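Uncharacterized protein (Parabacteroides merdae, PDB 4R7F) is of unknown function but carries an N-terminal domain of the type 9 secretion system plug protein family and has three immunoglobulin-like beta-sandwich domains. Local coordinates at residues K4-V9 with N315-E320; K12-L17 with Q128-A133. One frame throughout, in Å; residues are numbered along the deposited sequence. Where two conformers were deposited one is given.

Contact 1: residues K4-V9 with N315-E320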
ATOM      1  N   LYS A   4       5.258  21.212  24.715  1.00 41.89           N
ATOM      2  CA  LYS A   4       5.371  20.336  23.549  1.00 39.21           C
ATOM      3  C   LYS A   4       5.085  21.087  22.271  1.00 36.90           C
ATOM      4  O   LYS A   4       4.211  21.950  22.245  1.00 39.84           O
ATOM      5  CB  LYS A   4       4.436  19.124  23.690  1.00 41.30           C
ATOM      6  CG  LYS A   4       5.007  18.107  24.677  1.00 49.46           C
ATOM      7  CD  LYS A   4       4.122  16.898  24.883  1.00 54.12           C
ATOM      8  CE  LYS A   4       4.484  16.237  26.205  1.00 59.89           C
ATOM      9  NZ  LYS A   4       4.241  14.770  26.196  1.00 73.20           N
ATOM     10  N   PHE A   5       5.841  20.750  21.225  1.00 32.53           N
ATOM     11  CA  PHE A   5       5.704  21.360  19.919  1.00 28.40           C
ATOM     12  C   PHE A   5       4.957  20.381  19.028  1.00 33.77           C
ATOM     13  O   PHE A   5       5.272  19.196  18.984  1.00 33.32           O
ATOM     14  CB  PHE A   5       7.066  21.690  19.300  1.00 31.66           C
ATOM     15  CG  PHE A   5       7.857  22.673  20.096  1.00 39.25           C
ATOM     16  CD1 PHE A   5       8.513  22.280  21.236  1.00 37.99           C
ATOM     17  CD2 PHE A   5       7.906  24.001  19.725  1.00 41.97           C
ATOM     18  CE1 PHE A   5       9.198  23.208  22.010  1.00 40.77           C
ATOM     19  CE2 PHE A   5       8.600  24.916  20.467  1.00 35.48           C
ATOM     20  CZ  PHE A   5       9.235  24.531  21.617  1.00 34.82           C
ATOM     21  N   PHE A   6       3.963  20.897  18.336  1.00 29.51           N
ATOM     22  CA  PHE A   6       3.152  20.103  17.459  1.00 30.36           C
ATOM     23  C   PHE A   6       2.699  20.979  16.342  1.00 28.23           C
ATOM     24  O   PHE A   6       2.626  22.208  16.484  1.00 28.85           O
ATOM     25  CB  PHE A   6       1.961  19.477  18.204  1.00 34.02           C
ATOM     26  CG  PHE A   6       1.051  20.453  18.893  1.00 28.63           C
ATOM     27  CD1 PHE A   6       1.317  20.877  20.198  1.00 34.73           C
ATOM     28  CD2 PHE A   6      -0.104  20.886  18.283  1.00 27.97           C
ATOM     29  CE1 PHE A   6       0.458  21.736  20.862  1.00 34.40           C
ATOM     30  CE2 PHE A   6      -0.977  21.769  18.939  1.00 31.52           C
ATOM     31  CZ  PHE A   6      -0.702  22.195  20.229  1.00 33.03           C
ATOM     32  N   THR A   7       2.428  20.368  15.211  1.00 28.59           N
ATOM     33  CA  THR A   7       1.952  21.142  14.079  1.00 27.68           C
ATOM     34  C   THR A   7       0.618  21.757  14.418  1.00 33.79           C
ATOM     35  O   THR A   7      -0.345  21.041  14.718  1.00 30.95           O
ATOM     36  CB  THR A   7       1.835  20.269  12.857  1.00 26.54           C
ATOM     37  OG1 THR A   7       3.145  19.775  12.547  1.00 25.98           O
ATOM     38  CG2 THR A   7       1.254  21.069  11.664  1.00 28.21           C
ATOM     39  N   ASP A   8       0.593  23.080  14.390  1.00 32.00           N
ATOM     40  CA  ASP A   8      -0.584  23.884  14.740  1.00 33.50           C
ATOM     41  C   ASP A   8      -0.512  25.317  14.183  1.00 31.96           C
ATOM     42  O   ASP A   8       0.543  25.856  13.971  1.00 33.01           O
ATOM     43  CB  ASP A   8      -0.697  23.952  16.249  1.00 36.43           C
ATOM     44  CG  ASP A   8      -2.084  24.351  16.727  1.00 39.91           C
ATOM     45  OD1 ASP A   8      -3.086  24.199  15.982  1.00 28.76           O
ATOM     46  OD2 ASP A   8      -2.155  24.829  17.873  1.00 49.12           O
ATOM     47  N   VAL A   9      -1.660  25.897  13.896  1.00 33.30           N
ATOM     48  CA  VAL A   9      -1.765  27.246  13.394  1.00 34.20           C
ATOM     49  C   VAL A   9      -2.331  28.138  14.494  1.00 33.52           C
ATOM     50  O   VAL A   9      -3.312  27.788  15.100  1.00 39.52           O
ATOM     51  CB  VAL A   9      -2.708  27.287  12.186  1.00 33.70           C
ATOM     52  CG1 VAL A   9      -3.004  28.726  11.759  1.00 42.37           C
ATOM     53  CG2 VAL A   9      -2.095  26.523  11.043  1.00 33.27           C
ATOM     54  N   ASN A 315      -5.007  19.773  11.158  1.00 28.62           N
ATOM     55  CA  ASN A 315      -3.713  19.246  11.594  1.00 28.54           C
ATOM     56  C   ASN A 315      -3.850  18.195  12.697  1.00 28.84           C
ATOM     57  O   ASN A 315      -2.967  18.032  13.555  1.00 24.28           O
ATOM     58  CB  ASN A 315      -2.828  20.410  12.049  1.00 30.63           C
ATOM     59  CG  ASN A 315      -2.685  21.469  10.971  1.00 36.22           C
ATOM     60  OD1 ASN A 315      -3.215  22.592  11.072  1.00 40.11           O
ATOM     61  ND2 ASN A 315      -1.984  21.108   9.922  1.00 37.59           N
ATOM     62  N   ASN A 316      -4.976  17.485  12.688  1.00 26.11           N
ATOM     63  CA  ASN A 316      -5.249  16.518  13.754  1.00 30.13           C
ATOM     64  C   ASN A 316      -5.093  17.066  15.201  1.00 27.60           C
ATOM     65  O   ASN A 316      -4.790  16.339  16.119  1.00 27.73           O
ATOM     66  CB  ASN A 316      -4.437  15.246  13.520  1.00 26.94           C
ATOM     67  CG  ASN A 316      -4.980  14.423  12.360  1.00 30.63           C
ATOM     68  OD1 ASN A 316      -6.183  14.333  12.148  1.00 32.25           O
ATOM     69  ND2 ASN A 316      -4.099  13.859  11.600  1.00 33.21           N
ATOM     70  N   VAL A 317      -5.358  18.360  15.377  1.00 29.32           N
ATOM     71  CA  VAL A 317      -5.402  18.993  16.688  1.00 25.58           C
ATOM     72  C   VAL A 317      -6.831  18.995  17.243  1.00 25.61           C
ATOM     73  O   VAL A 317      -7.775  19.413  16.578  1.00 27.33           O
ATOM     74  CB  VAL A 317      -4.829  20.433  16.579  1.00 28.93           C
ATOM     75  CG1 VAL A 317      -4.947  21.244  17.877  1.00 25.42           C
ATOM     76  CG2 VAL A 317      -3.384  20.369  16.092  1.00 25.20           C
ATOM     77  N   LEU A 318      -6.963  18.512  18.472  1.00 27.91           N
ATOM     78  CA  LEU A 318      -8.214  18.529  19.206  1.00 28.61           C
ATOM     79  C   LEU A 318      -8.110  19.682  20.174  1.00 30.04           C
ATOM     80  O   LEU A 318      -7.463  19.566  21.211  1.00 27.73           O
ATOM     81  CB  LEU A 318      -8.442  17.212  19.966  1.00 25.37           C
ATOM     82  CG  LEU A 318      -8.380  15.965  19.077  1.00 28.19           C
ATOM     83  CD1 LEU A 318      -8.683  14.749  19.936  1.00 33.41           C
ATOM     84  CD2 LEU A 318      -9.380  16.092  17.952  1.00 31.15           C
ATOM     85  N   ASP A 319      -8.746  20.800  19.799  1.00 27.88           N
ATOM     86  CA  ASP A 319      -8.829  21.998  20.605  1.00 24.64           C
ATOM     87  C   ASP A 319     -10.083  22.845  20.215  1.00 26.63           C
ATOM     88  O   ASP A 319     -10.974  22.386  19.511  1.00 27.20           O
ATOM     89  CB  ASP A 319      -7.524  22.794  20.440  1.00 27.06           C
ATOM     90  CG  ASP A 319      -7.404  23.509  19.061  1.00 34.91           C
ATOM     91  OD1 ASP A 319      -8.279  23.311  18.156  1.00 31.15           O
ATOM     92  OD2 ASP A 319      -6.403  24.270  18.881  1.00 33.90           O
ATOM     93  N   GLU A 320     -10.127  24.086  20.667  1.00 25.62           N
ATOM     94  CA  GLU A 320     -11.296  24.943  20.512  1.00 26.24           C
ATOM     95  C   GLU A 320     -11.570  25.273  19.069  1.00 27.34           C
ATOM     96  O   GLU A 320     -12.662  25.667  18.755  1.00 26.00           O
ATOM     97  CB  GLU A 320     -11.094  26.276  21.255  1.00 31.38           C
ATOM     98  CG  GLU A 320     -11.008  26.113  22.770  1.00 61.49           C
ATOM     99  CD  GLU A 320      -9.592  25.893  23.338  1.00 63.70           C
ATOM    100  OE1 GLU A 320      -8.572  25.812  22.571  1.00 43.88           O
ATOM    101  OE2 GLU A 320      -9.533  25.786  24.587  1.00 58.88           O
TER
HETATM  102  O   HOH W   1      -0.597  18.423  15.117  1.00 25.71           O
HETATM  103  O   HOH W   2      -4.059  23.735  20.194  1.00 42.71           O
HETATM  104  O   HOH W   3      -4.515  23.681  13.658  1.00 47.51           O
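Val317 pushes its branched end against residues 6-8, and both of its methyls find partners there. CG2 of Val317, the methyl beside the backbone N, comes within 3.4 Å of the carbonyl O of Thr7 and also touches CD2 of Phe6. It meets the Phe6 ring at the edge, near the ring plane, so this is apolar edge packing and not a stack over the face. CG1 of Val317 reaches the same rim at CE2. Asn315 lies across Thr7 at about a right angle: CG2 of Thr7, anti to the backbone N (OG1 at chi1 -62°), rests 3.7 Å from ND2 of Asn315.

No direct hydrogen bond joins the two segments; waters link their polar groups. One donates to the carbonyl O of Thr7 at 2.7 Å and also to the carbonyl O of Asn315. A second lies in the plane of the Phe6 ring, at its edge, and bridges two carboxylates, with OD2 of Asp8 standing 4.4 Å from OD2 of Asp319. Lys321 forms salt bridges with both acids, and its positive charge probably offsets their mutual repulsion.

The touching parts run 85° apart, CA 6 to 9 against CA 315 to 319, and no backbone hydrogen bond joins them, so they do not pair as strands. Strand 8-9 instead pairs antiparallel with strand 129-138, and OG1 of Thr7 accepts a hydrogen bond from the backbone N of Cys134. Residues 315-320 belong to the loop between strands 305-310 and 325-327, which thereby meets the N-terminal segment, while Thr7 and Val9 also pack against strand 14-21.

Contact 2: residues K12-L17 with Q128-A133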
ATOM      1  N   LYS A  12      -5.319  33.647  12.631  1.00 34.76           N
ATOM      2  CA  LYS A  12      -6.507  33.547  11.788  1.00 34.96           C
ATOM      3  C   LYS A  12      -6.236  33.842  10.316  1.00 40.58           C
ATOM      4  O   LYS A  12      -7.085  33.507   9.478  1.00 34.67           O
ATOM      5  CB  LYS A  12      -7.587  34.445  12.307  1.00 32.47           C
ATOM      6  CG  LYS A  12      -8.027  34.045  13.694  1.00 33.63           C
ATOM      7  CD  LYS A  12      -8.897  35.110  14.322  1.00 31.48           C
ATOM      8  CE  LYS A  12      -9.438  34.667  15.666  1.00 37.98           C
ATOM      9  NZ  LYS A  12      -9.642  35.832  16.553  1.00 36.90           N
ATOM     10  N   GLN A  13      -5.082  34.476  10.032  1.00 49.00           N
ATOM     11  CA  GLN A  13      -4.746  34.809   8.627  0.50 52.09           C
ATOM     12  C   GLN A  13      -3.978  33.672   7.903  1.00 45.96           C
ATOM     13  O   GLN A  13      -3.794  33.737   6.700  1.00 48.24           O
ATOM     14  CB  GLN A  13      -3.995  36.155   8.487  0.50 61.41           C
ATOM     15  CG  GLN A  13      -4.778  37.443   8.818  0.50 70.93           C
ATOM     16  CD  GLN A  13      -6.032  37.722   7.974  0.50 58.91           C
ATOM     17  OE1 GLN A  13      -6.950  36.900   7.881  0.50 37.65           O
ATOM     18  NE2 GLN A  13      -6.105  38.930   7.430  0.50 57.07           N
ATOM     19  N   ILE A  14      -3.607  32.603   8.602  1.00 36.16           N
ATOM     20  CA  ILE A  14      -2.861  31.482   8.019  1.00 30.32           C
ATOM     21  C   ILE A  14      -3.821  30.303   7.777  1.00 28.94           C
ATOM     22  O   ILE A  14      -4.567  29.904   8.667  1.00 32.39           O
ATOM     23  CB  ILE A  14      -1.710  31.070   9.011  1.00 35.93           C
ATOM     24  CG1 ILE A  14      -0.707  32.217   9.196  1.00 38.32           C
ATOM     25  CG2 ILE A  14      -1.002  29.778   8.617  1.00 36.94           C
ATOM     26  CD1 ILE A  14      -0.046  32.672   7.916  1.00 42.77           C
ATOM     27  N   LYS A  15      -3.799  29.713   6.591  1.00 31.07           N
ATOM     28  CA  LYS A  15      -4.687  28.581   6.311  1.00 27.25           C
ATOM     29  C   LYS A  15      -3.943  27.543   5.532  1.00 31.67           C
ATOM     30  O   LYS A  15      -2.932  27.846   4.877  1.00 32.77           O
ATOM     31  CB  LYS A  15      -5.890  29.013   5.495  1.00 34.02           C
ATOM     32  CG  LYS A  15      -6.764  30.065   6.144  1.00 37.34           C
ATOM     33  CD  LYS A  15      -7.537  29.501   7.321  1.00 43.04           C
ATOM     34  CE  LYS A  15      -8.565  30.518   7.808  1.00 50.47           C
ATOM     35  NZ  LYS A  15      -8.772  30.532   9.290  1.00 49.07           N
ATOM     36  N   THR A  16      -4.435  26.311   5.636  1.00 28.11           N
ATOM     37  CA  THR A  16      -4.053  25.204   4.752  1.00 28.49           C
ATOM     38  C   THR A  16      -2.583  24.919   4.900  1.00 30.24           C
ATOM     39  O   THR A  16      -1.834  24.751   3.918  1.00 37.62           O
ATOM     40  CB  THR A  16      -4.469  25.518   3.293  1.00 31.99           C
ATOM     41  OG1 THR A  16      -5.826  25.992   3.300  1.00 31.38           O
ATOM     42  CG2 THR A  16      -4.372  24.302   2.422  1.00 32.02           C
ATOM     43  N   LEU A  17      -2.163  24.886   6.157  1.00 32.72           N
ATOM     44  CA  LEU A  17      -0.817  24.451   6.488  1.00 36.46           C
ATOM     45  C   LEU A  17      -0.666  22.968   6.169  1.00 37.23           C
ATOM     46  O   LEU A  17      -1.399  22.152   6.694  1.00 35.33           O
ATOM     47  CB  LEU A  17      -0.529  24.671   7.949  1.00 29.26           C
ATOM     48  CG  LEU A  17       0.828  24.195   8.437  1.00 30.73           C
ATOM     49  CD1 LEU A  17       1.946  25.003   7.805  1.00 33.91           C
ATOM     50  CD2 LEU A  17       0.874  24.334   9.948  1.00 33.48           C
ATOM     51  N   GLN A 128       5.647  36.862  18.326  1.00 56.25           N
ATOM     52  CA  GLN A 128       4.363  36.176  18.093  0.50 61.00           C
ATOM     53  C   GLN A 128       4.496  35.109  16.985  1.00 54.51           C
ATOM     54  O   GLN A 128       4.551  35.381  15.780  1.00 42.10           O
ATOM     55  CB  GLN A 128       3.203  37.152  17.848  0.50 59.66           C
ATOM     56  CG  GLN A 128       1.811  36.503  17.802  0.50 65.05           C
ATOM     57  CD  GLN A 128       1.349  35.804  19.089  0.50 65.88           C
ATOM     58  OE1 GLN A 128       1.950  35.929  20.162  0.50 59.19           O
ATOM     59  NE2 GLN A 128       0.259  35.062  18.973  0.50 61.38           N
ATOM     60  N   ILE A 129       4.558  33.856  17.434  1.00 45.12           N
ATOM     61  CA  ILE A 129       4.625  32.721  16.526  1.00 42.70           C
ATOM     62  C   ILE A 129       3.245  32.527  15.916  1.00 47.54           C
ATOM     63  O   ILE A 129       2.261  32.362  16.660  1.00 45.04           O
ATOM     64  CB  ILE A 129       5.022  31.409  17.245  1.00 47.75           C
ATOM     65  CG1 ILE A 129       6.406  31.523  17.911  1.00 50.81           C
ATOM     66  CG2 ILE A 129       5.014  30.247  16.262  1.00 42.16           C
ATOM     67  CD1 ILE A 129       7.475  32.121  17.025  1.00 41.52           C
ATOM     68  N   ILE A 130       3.179  32.540  14.575  1.00 37.36           N
ATOM     69  CA  ILE A 130       1.919  32.348  13.879  1.00 38.59           C
ATOM     70  C   ILE A 130       1.552  30.901  13.544  1.00 37.39           C
ATOM     71  O   ILE A 130       0.365  30.594  13.378  1.00 40.84           O
ATOM     72  CB  ILE A 130       1.810  33.195  12.588  1.00 45.38           C
ATOM     73  CG1 ILE A 130       2.845  32.802  11.552  1.00 41.26           C
ATOM     74  CG2 ILE A 130       1.900  34.679  12.924  1.00 46.31           C
ATOM     75  CD1 ILE A 130       2.655  33.552  10.261  1.00 45.77           C
ATOM     76  N   PHE A 131       2.553  30.041  13.363  1.00 36.86           N
ATOM     77  CA  PHE A 131       2.338  28.598  13.306  1.00 29.02           C
ATOM     78  C   PHE A 131       3.630  27.857  13.581  1.00 32.56           C
ATOM     79  O   PHE A 131       4.700  28.411  13.472  1.00 37.02           O
ATOM     80  CB  PHE A 131       1.719  28.171  11.983  1.00 30.04           C
ATOM     81  CG  PHE A 131       2.666  28.152  10.806  1.00 32.98           C
ATOM     82  CD1 PHE A 131       3.540  27.093  10.617  1.00 33.42           C
ATOM     83  CD2 PHE A 131       2.618  29.153   9.851  1.00 39.86           C
ATOM     84  CE1 PHE A 131       4.376  27.037   9.520  1.00 33.74           C
ATOM     85  CE2 PHE A 131       3.450  29.108   8.742  1.00 43.49           C
ATOM     86  CZ  PHE A 131       4.329  28.060   8.578  1.00 39.71           C
ATOM     87  N   THR A 132       3.482  26.609  13.970  1.00 34.70           N
ATOM     88  CA  THR A 132       4.552  25.646  14.107  1.00 35.92           C
ATOM     89  C   THR A 132       4.297  24.492  13.127  1.00 33.06           C
ATOM     90  O   THR A 132       3.181  24.004  13.021  1.00 34.84           O
ATOM     91  CB  THR A 132       4.547  25.149  15.551  1.00 32.83           C
ATOM     92  OG1 THR A 132       4.707  26.280  16.392  1.00 36.16           O
ATOM     93  CG2 THR A 132       5.662  24.193  15.822  1.00 39.66           C
ATOM     94  N   ALA A 133       5.313  24.102  12.366  1.00 34.16           N
ATOM     95  CA  ALA A 133       5.247  22.910  11.521  1.00 27.26           C
ATOM     96  C   ALA A 133       6.301  21.915  11.957  1.00 30.31           C
ATOM     97  O   ALA A 133       7.459  22.266  12.128  1.00 32.98           O
ATOM     98  CB  ALA A 133       5.446  23.258  10.083  1.00 33.83           C
TER
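Ile14 and Leu17 face Ile130 and Phe131 across two strands that run almost exactly parallel, 5° between their directions, yet whose axes come no closer than 8.7 Å; with no hydrogen bond between the segments, this is face-to-face sheet packing.

The clearest directional contact is made by Leu17. Its chi1 of 177° carries CG toward the ring of Phe131, and chi2 of 66° sets CD1 over one face. There CD1 of Leu17 lies 3.9 Å from the centroid of the Phe131 ring and 24° off the normal. The methyl is displaced toward the rim, as the 3.6 Å approach of CD1 of Leu17 to CE1 of Phe131 confirms, and the geometry is that of a CH-pi contact. The other methyl, CD2 of Leu17, leans on the backbone, 3.9 Å from the carbonyl O of Thr132.

Ile14 divides its two branches between two partners. CG2 of Ile14 touches the ring obliquely, 3.9 Å from CD2 of Phe131, whereas CD1 of Ile14, at the end of the other branch, meets CD1 of Ile130 at 3.7 Å. The two isoleucines cross at about a right angle, and the Ile130 methyl also lies against CG1 of Ile14.

Beyond the segments, Phe131 makes an edge-to-face pair with Phe43 of strand 39-46, the strand next to 14-21. Tyr53 of strand 53-60 touches both isoleucines. Thr132 points away from strand 14-21, and its OG1 is hydrogen-bonded to NE2 of Gln119.

Aliphatic groups and one aromatic ring supply nearly all the contacts, the carbonyl O of Thr132 being the polar exception, so dispersion and exclusion of water, rather than directed polar bonds, probably account for the adhesion, consistent with the hydrophobic core of an immunoglobulin-like beta-sandwich.

How the contacts relate
Contact 2 is a buried core contact between two sheets, while contact 1 lies at the surface, where a loop far along the chain meets the N-terminal segment; their centres are 11 Å apart. Strand 129-138 connects them: it offers Ile130 and Phe131 to strand 14-21 in contact 2 and pairs with strand 8-9 of contact 1, the carbonyl O of Asp8 lying 3.0 Å from N of Thr132, a probable hydrogen bond. A weak hydrogen bond from ND2 of Asn315 to the carbonyl O of Leu17 adds a second tie. The chemistry follows location: aliphatic and aromatic in the core, water-bridged and partly charged at the surface.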